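PDB 1XOC: oligopeptide-binding protein appA from Bacillus subtilis, which binds oligopeptides for the APP ABC transport system, which can replace the OPP system in sporulation and genetic competence. Local coordinates for residues A[102-105]-A[106-110]; A[466-469]-A[470-473]. All blocks are in the same frame, centred on the assembly; numbering follows the deposited sequence.

Two local contacts are described, each made between successive turns of a single helix. Contact 1 (102-110) covers most of helix 100-108 and the start of the 3-10 segment after it; contact 2 (466-473) lies in the N-terminal and middle part of the long helix 463-480. They come in that order along the chain and do not touch: their centres are about 33 Å apart and their nearest atoms about 18 Å. Helix 100-108 packs on the five-stranded antiparallel sheet through strands 126-133 and 136-141, whereas helix 463-480 pairs with helix 448-457 and runs on into strand 483-496 of the nine-stranded sheet. The two contacts thus lie in helices that belong to different parts of this solute-binding protein.

Contact 1. Residues A[102-105]-A[106-110]; sequences DVVF and TYSVP
Two donors of one residue grip the carbonyl oxygen of Asp102: Thr106 N at 3.0 Å and Thr106 OG1 at 2.8 Å from Asp102 O, reaching it from opposite faces of the carbonyl plane. The threonine hydroxyl lies beside its own backbone N (chi1 -59°), which turns it back along the helix; Thr106 OG1 also accepts a hydrogen bond from Leu159 N. Two residues on, the pattern recurs. Ser108 OG comes within 2.7 Å of Val104 O, and the serine amide joins it from the other face of that carbonyl.

On the sheet-facing side Val103 and Tyr107 run side by side, with Val103 CG1 4.0 Å from Tyr107 CD1, while the tyrosine ring meets Phe139 edge-to-face. Phe105 and Val109 make a similar pair, Phe105 CE1 lying 3.9 Å from Val109 CG2; Phe105 also packs on Lys161 and Leu164 of helix 161-164. The backbone pattern changes at the C-terminal end of the helix: Phe105 O takes weak bonds from both Ser108 N and Val109 N as the chain passes into a 3-10 turn. Hydroxyls folded back onto the preceding turn thus add a second hydrogen bond to two main-chain carbonyls, and Thr106 also ties the helix to the neighbouring loop.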
ATOM      1  N   ASP A 102       8.738  15.115  20.384  1.00 29.10           N
ATOM      2  CA  ASP A 102       7.694  14.402  19.622  1.00 28.83           C
ATOM      3  C   ASP A 102       8.276  13.411  18.659  1.00 29.32           C
ATOM      4  O   ASP A 102       7.762  12.334  18.424  1.00 29.65           O
ATOM      5  CB  ASP A 102       6.842  15.418  18.896  1.00 28.76           C
ATOM      6  CG  ASP A 102       6.218  16.405  19.858  1.00 30.55           C
ATOM      7  OD1 ASP A 102       5.554  15.961  20.827  1.00 29.88           O
ATOM      8  OD2 ASP A 102       6.407  17.616  19.727  1.00 29.55           O
ATOM      9  N   VAL A 103       9.383  13.784  18.042  1.00 27.94           N
ATOM     10  CA  VAL A 103      10.049  12.901  17.099  1.00 27.87           C
ATOM     11  C   VAL A 103      10.684  11.718  17.824  1.00 28.35           C
ATOM     12  O   VAL A 103      10.598  10.562  17.380  1.00 29.32           O
ATOM     13  CB  VAL A 103      11.131  13.701  16.268  1.00 28.21           C
ATOM     14  CG1 VAL A 103      11.962  12.799  15.352  1.00 30.66           C
ATOM     15  CG2 VAL A 103      10.487  14.838  15.472  1.00 29.04           C
ATOM     16  N   VAL A 104      11.347  11.992  18.937  1.00 27.78           N
ATOM     17  CA  VAL A 104      11.944  10.940  19.749  1.00 28.40           C
ATOM     18  C   VAL A 104      10.842   9.988  20.264  1.00 28.00           C
ATOM     19  O   VAL A 104      11.001   8.775  20.212  1.00 29.76           O
ATOM     20  CB  VAL A 104      12.802  11.503  20.925  1.00 28.64           C
ATOM     21  CG1 VAL A 104      13.267  10.346  21.828  1.00 31.76           C
ATOM     22  CG2 VAL A 104      13.967  12.314  20.380  1.00 30.71           C
ATOM     23  N   PHE A 105       9.752  10.551  20.756  1.00 28.29           N
ATOM     24  CA  PHE A 105       8.632   9.745  21.197  1.00 28.06           C
ATOM     25  C   PHE A 105       8.150   8.823  20.092  1.00 28.96           C
ATOM     26  O   PHE A 105       8.042   7.634  20.291  1.00 28.46           O
ATOM     27  CB  PHE A 105       7.497  10.650  21.678  1.00 27.77           C
ATOM     28  CG  PHE A 105       6.172   9.960  21.774  1.00 27.90           C
ATOM     29  CD1 PHE A 105       5.992   8.938  22.658  1.00 28.91           C
ATOM     30  CD2 PHE A 105       5.130  10.327  20.976  1.00 29.25           C
ATOM     31  CE1 PHE A 105       4.799   8.313  22.735  1.00 29.13           C
ATOM     32  CE2 PHE A 105       3.937   9.687  21.060  1.00 30.12           C
ATOM     33  CZ  PHE A 105       3.778   8.684  21.933  1.00 30.01           C
ATOM     34  N   THR A 106       7.862   9.386  18.928  1.00 29.15           N
ATOM     35  CA  THR A 106       7.205   8.642  17.866  1.00 28.85           C
ATOM     36  C   THR A 106       8.089   7.502  17.378  1.00 29.16           C
ATOM     37  O   THR A 106       7.625   6.379  17.281  1.00 30.16           O
ATOM     38  CB  THR A 106       6.838   9.551  16.698  1.00 29.38           C
ATOM     39  OG1 THR A 106       5.969  10.602  17.155  1.00 29.43           O
ATOM     40  CG2 THR A 106       6.168   8.790  15.607  1.00 30.52           C
ATOM     41  N   TYR A 107       9.354   7.770  17.104  1.00 29.53           N
ATOM     42  CA  TYR A 107      10.196   6.711  16.564  1.00 29.17           C
ATOM     43  C   TYR A 107      10.659   5.700  17.612  1.00 28.42           C
ATOM     44  O   TYR A 107      11.084   4.586  17.244  1.00 28.45           O
ATOM     45  CB  TYR A 107      11.434   7.310  15.920  1.00 28.36           C
ATOM     46  CG  TYR A 107      11.258   7.886  14.535  1.00 26.98           C
ATOM     47  CD1 TYR A 107      10.732   9.160  14.340  1.00 28.23           C
ATOM     48  CD2 TYR A 107      11.588   7.138  13.413  1.00 28.66           C
ATOM     49  CE1 TYR A 107      10.581   9.692  13.037  1.00 28.51           C
ATOM     50  CE2 TYR A 107      11.468   7.686  12.115  1.00 29.81           C
ATOM     51  CZ  TYR A 107      10.954   8.941  11.945  1.00 26.33           C
ATOM     52  OH  TYR A 107      10.808   9.412  10.669  1.00 28.60           O
ATOM     53  N   SER A 108      10.540   6.037  18.902  1.00 28.15           N
ATOM     54  CA  SER A 108      10.871   5.113  19.985  1.00 28.69           C
ATOM     55  C   SER A 108       9.786   4.057  20.220  1.00 28.63           C
ATOM     56  O   SER A 108      10.078   2.979  20.745  1.00 30.02           O
ATOM     57  CB  SER A 108      11.118   5.875  21.292  1.00 29.34           C
ATOM     58  OG  SER A 108      12.328   6.618  21.162  1.00 32.42           O
ATOM     59  N   VAL A 109       8.559   4.366  19.817  1.00 28.53           N
ATOM     60  CA  VAL A 109       7.411   3.444  20.083  1.00 28.17           C
ATOM     61  C   VAL A 109       7.670   2.057  19.467  1.00 28.66           C
ATOM     62  O   VAL A 109       7.567   1.057  20.156  1.00 28.08           O
ATOM     63  CB  VAL A 109       6.085   4.033  19.603  1.00 28.82           C
ATOM     64  CG1 VAL A 109       4.980   2.956  19.570  1.00 30.14           C
ATOM     65  CG2 VAL A 109       5.661   5.176  20.556  1.00 27.85           C
ATOM     66  N   PRO A 110       8.003   1.981  18.161  1.00 29.51           N
ATOM     67  CA  PRO A 110       8.254   0.632  17.580  1.00 29.89           C
ATOM     68  C   PRO A 110       9.527  -0.077  18.072  1.00 31.14           C
ATOM     69  O   PRO A 110       9.757  -1.233  17.728  1.00 31.34           O
ATOM     70  CB  PRO A 110       8.335   0.887  16.082  1.00 29.91           C
ATOM     71  CG  PRO A 110       8.592   2.334  15.942  1.00 31.88           C
ATOM     72  CD  PRO A 110       8.079   3.047  17.142  1.00 29.23           C
TER

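Contact 2. Residues A[466-469]-A[470-473]; sequences YSKE and YEQI
With CG anti to the main-chain N (chi1 -172°), Tyr466 sends its ring alongside that of Tyr470, whose own chi1 of -112° is away from the staggered positions and brings the CD1-CE1 edge of the second ring against the first. This is an i to i+4 aromatic pair on one flank of the alpha-helix 463-480. The rings meet obliquely, their planes 41° apart: Tyr470 CD1 lies above one face of the Tyr466 ring, toward its rim, and Tyr470 CE1 comes within 3.5 Å of Tyr466 CZ. Both hydroxyls leave the helix for the 425-427 loop, Tyr466 OH bonding to Pro425 O and Tyr470 OH to Gln427 N, which holds the outer end of each ring in place. Between their backbones, Tyr470 N donates to Tyr466 O at 2.9 Å.

On another flank Lys468 and Glu471, three residues apart, form a salt bridge. The lysine chain curls back so that its ammonium reaches the carboxylate, closer to one oxygen than the other: Lys468 NZ is 2.7 Å from Glu471 OE1, on its syn side, and makes a weaker bond to OE2. A leucine in place of Glu471 would probably leave the ammonium group of Lys468 without its mate on this helix and its bent chain freer to swing.

The backbone bonding turns 3-10-like here: Glu471 N bonds to Lys468 O from above the carbonyl plane and only weakly to Ser467 O. Farther along, Ile473 continues the buried flank against Leu453 and Met454 of helix 448-457. Its CD1 sits over the centre of the Tyr470 ring, 3.4 Å above the plane.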
ATOM      1  N   TYR A 466      23.247  -2.997  -6.216  1.00 29.12           N
ATOM      2  CA  TYR A 466      21.967  -3.363  -5.608  1.00 29.13           C
ATOM      3  C   TYR A 466      21.010  -3.978  -6.636  1.00 29.01           C
ATOM      4  O   TYR A 466      20.477  -5.061  -6.425  1.00 29.31           O
ATOM      5  CB  TYR A 466      21.327  -2.125  -4.992  1.00 28.06           C
ATOM      6  CG  TYR A 466      20.083  -2.372  -4.170  1.00 27.92           C
ATOM      7  CD1 TYR A 466      20.175  -2.788  -2.850  1.00 27.07           C
ATOM      8  CD2 TYR A 466      18.823  -2.124  -4.691  1.00 26.41           C
ATOM      9  CE1 TYR A 466      19.034  -2.979  -2.069  1.00 28.43           C
ATOM     10  CE2 TYR A 466      17.682  -2.325  -3.922  1.00 25.33           C
ATOM     11  CZ  TYR A 466      17.797  -2.750  -2.622  1.00 27.57           C
ATOM     12  OH  TYR A 466      16.682  -2.937  -1.829  1.00 28.54           O
ATOM     13  N   SER A 467      20.793  -3.275  -7.740  1.00 29.00           N
ATOM     14  CA  SER A 467      19.911  -3.749  -8.795  1.00 28.95           C
ATOM     15  C   SER A 467      20.418  -5.065  -9.389  1.00 29.01           C
ATOM     16  O   SER A 467      19.639  -5.921  -9.782  1.00 27.15           O
ATOM     17  CB  SER A 467      19.789  -2.679  -9.895  1.00 29.04           C
ATOM     18  OG  SER A 467      19.227  -1.482  -9.383  1.00 28.94           O
ATOM     19  N   LYS A 468      21.735  -5.235  -9.464  1.00 28.65           N
ATOM     20  CA  LYS A 468      22.284  -6.447 -10.069  1.00 29.88           C
ATOM     21  C   LYS A 468      22.012  -7.653  -9.186  1.00 29.97           C
ATOM     22  O   LYS A 468      21.588  -8.692  -9.670  1.00 30.27           O
ATOM     23  CB  LYS A 468      23.784  -6.297 -10.315  1.00 29.72           C
ATOM     24  CG  LYS A 468      24.406  -7.379 -11.215  1.00 30.59           C
ATOM     25  CD  LYS A 468      24.156  -7.079 -12.696  1.00 31.93           C
ATOM     26  CE  LYS A 468      24.192  -8.333 -13.577  1.00 32.48           C
ATOM     27  NZ  LYS A 468      23.110  -8.301 -14.626  1.00 33.20           N
ATOM     28  N   GLU A 469      22.238  -7.504  -7.886  1.00 30.67           N
ATOM     29  CA  GLU A 469      21.957  -8.579  -6.936  1.00 31.60           C
ATOM     30  C   GLU A 469      20.458  -8.846  -6.824  1.00 31.90           C
ATOM     31  O   GLU A 469      20.039  -9.981  -6.567  1.00 32.89           O
ATOM     32  CB  GLU A 469      22.544  -8.255  -5.560  1.00 32.21           C
ATOM     33  CG  GLU A 469      24.043  -8.578  -5.476  1.00 35.46           C
ATOM     34  CD  GLU A 469      24.323 -10.072  -5.299  1.00 38.82           C
ATOM     35  OE1 GLU A 469      23.572 -10.720  -4.525  1.00 41.74           O
ATOM     36  OE2 GLU A 469      25.294 -10.585  -5.907  1.00 41.67           O
ATOM     37  N   TYR A 470      19.644  -7.808  -7.023  1.00 31.82           N
ATOM     38  CA  TYR A 470      18.192  -7.984  -7.007  1.00 31.51           C
ATOM     39  C   TYR A 470      17.664  -8.805  -8.174  1.00 31.73           C
ATOM     40  O   TYR A 470      16.597  -9.390  -8.064  1.00 32.05           O
ATOM     41  CB  TYR A 470      17.433  -6.648  -6.850  1.00 31.16           C
ATOM     42  CG  TYR A 470      16.749  -6.598  -5.507  1.00 31.39           C
ATOM     43  CD1 TYR A 470      17.374  -6.050  -4.398  1.00 30.76           C
ATOM     44  CD2 TYR A 470      15.504  -7.180  -5.331  1.00 31.04           C
ATOM     45  CE1 TYR A 470      16.764  -6.058  -3.142  1.00 31.03           C
ATOM     46  CE2 TYR A 470      14.893  -7.194  -4.091  1.00 30.69           C
ATOM     47  CZ  TYR A 470      15.516  -6.627  -2.992  1.00 32.07           C
ATOM     48  OH  TYR A 470      14.903  -6.635  -1.730  1.00 32.60           O
ATOM     49  N   GLU A 471      18.394  -8.897  -9.279  1.00 31.71           N
ATOM     50  CA  GLU A 471      17.976  -9.812 -10.353  1.00 32.78           C
ATOM     51  C   GLU A 471      17.779 -11.253  -9.828  1.00 32.36           C
ATOM     52  O   GLU A 471      16.823 -11.937 -10.194  1.00 32.38           O
ATOM     53  CB  GLU A 471      18.993  -9.814 -11.496  1.00 32.75           C
ATOM     54  CG  GLU A 471      19.036  -8.521 -12.296  1.00 34.75           C
ATOM     55  CD  GLU A 471      20.184  -8.471 -13.315  1.00 35.84           C
ATOM     56  OE1 GLU A 471      20.946  -9.467 -13.460  1.00 39.59           O
ATOM     57  OE2 GLU A 471      20.336  -7.413 -13.975  1.00 39.91           O
ATOM     58  N   GLN A 472      18.684 -11.702  -8.963  1.00 32.17           N
ATOM     59  CA  GLN A 472      18.578 -13.025  -8.362  1.00 32.31           C
ATOM     60  C   GLN A 472      17.362 -13.171  -7.466  1.00 31.79           C
ATOM     61  O   GLN A 472      16.768 -14.231  -7.410  1.00 31.96           O
ATOM     62  CB  GLN A 472      19.811 -13.338  -7.524  1.00 32.31           C
ATOM     63  CG  GLN A 472      21.083 -13.414  -8.299  1.00 33.40           C
ATOM     64  CD  GLN A 472      22.244 -13.796  -7.412  1.00 34.17           C
ATOM     65  OE1 GLN A 472      22.214 -14.842  -6.756  1.00 37.81           O
ATOM     66  NE2 GLN A 472      23.276 -12.954  -7.379  1.00 37.02           N
ATOM     67  N   ILE A 473      17.020 -12.121  -6.732  1.00 31.33           N
ATOM     68  CA  ILE A 473      15.860 -12.159  -5.833  1.00 31.86           C
ATOM     69  C   ILE A 473      14.577 -12.262  -6.658  1.00 31.92           C
ATOM     70  O   ILE A 473      13.714 -13.088  -6.376  1.00 32.30           O
ATOM     71  CB  ILE A 473      15.836 -10.929  -4.905  1.00 31.52           C
ATOM     72  CG1 ILE A 473      16.969 -11.015  -3.895  1.00 31.01           C
ATOM     73  CG2 ILE A 473      14.515 -10.845  -4.150  1.00 32.07           C
ATOM     74  CD1 ILE A 473      17.315  -9.684  -3.192  1.00 31.69           C
TER